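Local structure of AimR transcriptional regulator (Bacillus phage phi3T, 5ZVV) at residues K292-R297 / L314-S319; Y300-N303 / E309-E312. The protein serves as the phage's peptide receptor and dimeric activator of aimX transcription, until the arbitrium peptide makes it monomeric and lysogeny follows. All coordinates share one frame; numbering follows the deposited sequence.

Contact 1: K292-R297 / L314-S319; sequences KYLQLR and LDELSS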
# COMPACT_ATOMS: atom_id res chain seq x y z
N LYS A 292 17.49 -13.23 13.77
CA LYS A 292 16.39 -13.72 14.60
C LYS A 292 16.86 -14.76 15.60
O LYS A 292 16.47 -14.71 16.78
CB LYS A 292 15.27 -14.29 13.73
CG LYS A 292 14.05 -14.72 14.54
CD LYS A 292 12.94 -15.29 13.69
CE LYS A 292 11.74 -15.68 14.55
NZ LYS A 292 10.67 -16.34 13.76
N TYR A 293 17.70 -15.70 15.17
CA TYR A 293 18.13 -16.76 16.08
C TYR A 293 19.10 -16.22 17.13
O TYR A 293 19.12 -16.71 18.26
CB TYR A 293 18.75 -17.91 15.29
CG TYR A 293 17.81 -18.44 14.23
CD1 TYR A 293 16.44 -18.48 14.45
CD2 TYR A 293 18.29 -18.88 13.01
CE1 TYR A 293 15.57 -18.95 13.49
CE2 TYR A 293 17.43 -19.36 12.04
CZ TYR A 293 16.07 -19.39 12.29
OH TYR A 293 15.21 -19.85 11.32
N LEU A 294 19.90 -15.22 16.76
CA LEU A 294 20.70 -14.50 17.76
C LEU A 294 19.80 -13.82 18.78
O LEU A 294 20.08 -13.86 19.98
CB LEU A 294 21.60 -13.48 17.07
CG LEU A 294 22.86 -14.01 16.40
CD1 LEU A 294 23.63 -12.88 15.73
CD2 LEU A 294 23.73 -14.73 17.41
N GLN A 295 18.72 -13.18 18.32
CA GLN A 295 17.76 -12.56 19.23
C GLN A 295 17.16 -13.58 20.18
O GLN A 295 17.03 -13.32 21.38
CB GLN A 295 16.65 -11.87 18.45
CG GLN A 295 17.03 -10.55 17.81
CD GLN A 295 15.82 -9.82 17.28
OE1 GLN A 295 14.70 -10.35 17.31
NE2 GLN A 295 16.02 -8.60 16.80
N LEU A 296 16.78 -14.75 19.66
CA LEU A 296 16.20 -15.79 20.50
C LEU A 296 17.21 -16.32 21.51
O LEU A 296 16.86 -16.59 22.66
CB LEU A 296 15.67 -16.93 19.62
CG LEU A 296 14.47 -16.51 18.78
CD1 LEU A 296 14.00 -17.63 17.87
CD2 LEU A 296 13.34 -16.07 19.70
N ARG A 297 18.47 -16.45 21.10
CA ARG A 297 19.51 -16.89 22.02
C ARG A 297 19.73 -15.87 23.13
O ARG A 297 19.91 -16.23 24.30
CB ARG A 297 20.81 -17.15 21.25
CG ARG A 297 21.98 -17.60 22.10
CD ARG A 297 23.21 -17.86 21.24
NE ARG A 297 24.37 -18.22 22.04
CZ ARG A 297 25.58 -18.43 21.55
NH1 ARG A 297 25.81 -18.30 20.25
NH2 ARG A 297 26.58 -18.76 22.36
N LEU A 314 23.27 -8.55 21.81
CA LEU A 314 22.51 -7.38 21.40
C LEU A 314 23.42 -6.27 20.90
O LEU A 314 23.08 -5.54 19.96
CB LEU A 314 21.63 -6.89 22.55
CG LEU A 314 20.55 -7.86 23.04
CD1 LEU A 314 19.78 -7.29 24.21
CD2 LEU A 314 19.60 -8.23 21.91
N ASP A 315 24.60 -6.12 21.52
CA ASP A 315 25.59 -5.17 21.02
C ASP A 315 26.03 -5.52 19.61
O ASP A 315 26.20 -4.63 18.77
CB ASP A 315 26.80 -5.12 21.96
CG ASP A 315 26.50 -4.43 23.28
OD1 ASP A 315 25.39 -3.88 23.43
OD2 ASP A 315 27.38 -4.45 24.16
N GLU A 316 26.24 -6.81 19.34
CA GLU A 316 26.54 -7.23 17.98
C GLU A 316 25.37 -6.94 17.04
O GLU A 316 25.58 -6.60 15.87
CB GLU A 316 26.90 -8.72 17.95
CG GLU A 316 27.70 -9.16 16.72
CD GLU A 316 26.84 -9.38 15.48
OE1 GLU A 316 25.64 -9.67 15.64
OE2 GLU A 316 27.38 -9.28 14.36
N LEU A 317 24.14 -7.06 17.54
CA LEU A 317 22.97 -6.84 16.70
C LEU A 317 22.78 -5.37 16.35
O LEU A 317 22.23 -5.06 15.29
CB LEU A 317 21.72 -7.39 17.38
CG LEU A 317 21.58 -8.92 17.40
CD1 LEU A 317 20.43 -9.36 18.28
CD2 LEU A 317 21.41 -9.44 15.98
N SER A 318 23.21 -4.46 17.23
CA SER A 318 23.02 -3.04 16.97
C SER A 318 23.75 -2.59 15.71
O SER A 318 23.32 -1.62 15.07
CB SER A 318 23.48 -2.21 18.17
OG SER A 318 24.90 -2.20 18.25
N SER A 319 24.84 -3.26 15.36
CA SER A 319 25.56 -2.96 14.12
C SER A 319 25.01 -3.71 12.92
O SER A 319 25.39 -3.39 11.79
CB SER A 319 27.05 -3.27 14.29
OG SER A 319 27.27 -4.65 14.53
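The amide nitrogen NE2 of Gln-295 is gripped by two acceptors, OE1 of Gln-322 and the backbone carbonyl of Glu-326 in the first turn of helix 324-338, while the apolar part of the same side chain packs against Leu-317. Its chain runs extended beyond CG, carrying the amide to Gln-322 and the start of helix 324-338 and satisfying the NE2 amide group of this buried residue. What faces 314-319 is therefore the methylene: CG lies 3.6 Å from CD1 of Leu-317.

Leu-317 is the residue most covered by this contact, and its fork divides the work. As CD1 takes the glutamine, CD2 meets Leu-294, 4.1 Å from its CD1 and 4.2 Å from its CB. On the solvent side Glu-316 comes up to the methyl CD1 of Leu-294. Its CG stands opposite the backbone N (chi1 -159°) and the chain then kinks at chi2 (-81°), bringing OE1 to 3.8 Å from Leu-294 CD1, the two side chains crossing at about a right angle. That oxygen also faces Arg-320 in a long, weak ion pair; a charged, exposed group thus borders the leucine pair. No hydrogen bond joins the two segments. Within 314-319, Ser-318 OG and Ser-319 OG bond back to the carbonyls of Asp-315 and Glu-316, turning these hydroxyls onto their own backbone.

The segments run nearly antiparallel, their axes at 152° and 10.3 Å apart at closest approach, as expected of a helical hairpin in a family of the TPR clan. Helix 324-338 adds Phe-329 and Tyr-333 against Gln-295, whereas Tyr-293 and Leu-296 pack on helix 260-277, so that helix 291-304 is held between its hairpin partner and earlier and later helices of the array.

Contact 2: Y300-N303 / E309-E312; sequences YYIN and EATE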
# COMPACT_ATOMS: atom_id res chain seq x y z
N TYR A 300 16.92 -16.26 25.57
CA TYR A 300 17.18 -17.38 26.46
C TYR A 300 18.20 -17.01 27.54
O TYR A 300 18.01 -17.33 28.72
CB TYR A 300 17.67 -18.58 25.64
CG TYR A 300 18.17 -19.75 26.44
CD1 TYR A 300 17.29 -20.62 27.07
CD2 TYR A 300 19.54 -20.01 26.55
CE1 TYR A 300 17.74 -21.70 27.80
CE2 TYR A 300 20.00 -21.09 27.27
CZ TYR A 300 19.10 -21.93 27.90
OH TYR A 300 19.56 -23.01 28.62
N TYR A 301 19.28 -16.33 27.15
CA TYR A 301 20.26 -15.87 28.13
C TYR A 301 19.63 -14.95 29.16
O TYR A 301 19.89 -15.08 30.37
CB TYR A 301 21.42 -15.17 27.42
CG TYR A 301 22.41 -16.10 26.75
CD1 TYR A 301 22.50 -17.43 27.13
CD2 TYR A 301 23.25 -15.63 25.75
CE1 TYR A 301 23.41 -18.28 26.52
CE2 TYR A 301 24.16 -16.47 25.14
CZ TYR A 301 24.23 -17.79 25.52
OH TYR A 301 25.14 -18.63 24.91
N ILE A 302 18.78 -14.02 28.71
CA ILE A 302 18.10 -13.11 29.63
C ILE A 302 17.27 -13.89 30.64
O ILE A 302 17.29 -13.60 31.84
CB ILE A 302 17.22 -12.11 28.85
CG1 ILE A 302 18.08 -11.13 28.06
CG2 ILE A 302 16.27 -11.38 29.79
CD1 ILE A 302 17.30 -10.33 27.04
N ASN A 303 16.53 -14.89 30.17
CA ASN A 303 15.74 -15.70 31.08
C ASN A 303 16.62 -16.44 32.08
O ASN A 303 16.27 -16.55 33.26
CB ASN A 303 14.86 -16.68 30.30
CG ASN A 303 13.66 -16.00 29.68
OD1 ASN A 303 13.30 -14.89 30.05
ND2 ASN A 303 13.03 -16.68 28.73
N GLU A 309 26.25 -12.12 28.41
CA GLU A 309 26.26 -12.75 27.10
C GLU A 309 25.12 -12.22 26.23
O GLU A 309 25.31 -11.96 25.03
CB GLU A 309 26.18 -14.27 27.25
CG GLU A 309 27.47 -14.89 27.79
CD GLU A 309 27.27 -16.29 28.36
OE1 GLU A 309 26.45 -16.45 29.29
OE2 GLU A 309 27.93 -17.23 27.87
N ALA A 310 23.93 -12.05 26.82
CA ALA A 310 22.80 -11.48 26.08
C ALA A 310 23.12 -10.08 25.58
O ALA A 310 22.89 -9.75 24.42
CB ALA A 310 21.56 -11.47 26.96
N THR A 311 23.66 -9.23 26.47
CA THR A 311 24.03 -7.88 26.09
C THR A 311 25.13 -7.88 25.03
O THR A 311 25.18 -6.98 24.19
CB THR A 311 24.47 -7.09 27.32
OG1 THR A 311 23.39 -7.04 28.26
CG2 THR A 311 24.87 -5.67 26.96
N GLU A 312 26.01 -8.88 25.06
CA GLU A 312 27.01 -9.01 23.99
C GLU A 312 26.33 -9.27 22.65
O GLU A 312 26.64 -8.62 21.64
CB GLU A 312 27.99 -10.12 24.34
CG GLU A 312 29.25 -10.14 23.50
CD GLU A 312 30.35 -10.97 24.13
OE1 GLU A 312 30.03 -11.81 25.01
OE2 GLU A 312 31.53 -10.78 23.76
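Tyr-301, Ala-310 and Glu-309 account for most of the surface that 300-303 and 309-312 bury together, and they illustrate how a small residue brings two helices close at the turn end of the antiparallel helical hairpin 291-304/307-318. The CA atoms of Tyr-301 and Ala-310 are only 5.5 Å apart. With a single methyl to accommodate, Ala-310 sets its CB against two side chains at once: it lies 3.7 Å from CB of Tyr-301 and 3.7 Å from CG1 of Ile-302.

Beyond this backbone approach the tyrosine ring reaches across to Glu-309. Its CG is placed beside the backbone N and opposite the carbonyl carbon (chi1 -77°), which carries the ring to the glutamate, where CD2 comes within 3.6 Å of Glu-309 CB and CE2 within 3.7 Å of the same atom. From there the glutamate chain extends beyond CG until its carboxylate carbon CD stands over one face of the ring, the carboxylate and ring planes only 5° apart. The phenol oxygen is hydrogen-bonded to NH2 of Arg-297, one turn earlier on helix 291-304, which fixes the far end of the ring, and Tyr-286 of a loop also packs on Tyr-301. Ile-302 reaches on to Tyr-333, Leu-336 and Ile-337 of helix 324-338.

With no hydrogen bond or salt bridge crossing between the segments, their attachment rests on methyl, methylene and ring contacts. The exposed Glu-309 contributes mainly its aliphatic stem; its negative charge, lying flat above the ring, probably adds little attraction of its own.

In the fold
Both contacts join helix 291-304 to helix 307-318, one near the connecting turn and the other farther along the hairpin, with centres about 10 Å apart. Contact 1 is the more buried and lies nearer the centre of the chain; contact 2 is partly buried and sits closer to the periphery. Neither has a hydrogen bond across it, and in each an exposed glutamate flanks the apolar packing. Farther from the turn, leucines and a glutamine methylene span the wider helix spacing, whereas an alanine and a tyrosine ring serve where the backbones are closer. Segments 292-297 and 300-303 follow one another on the same helix, and the two contacts form one continuous seam.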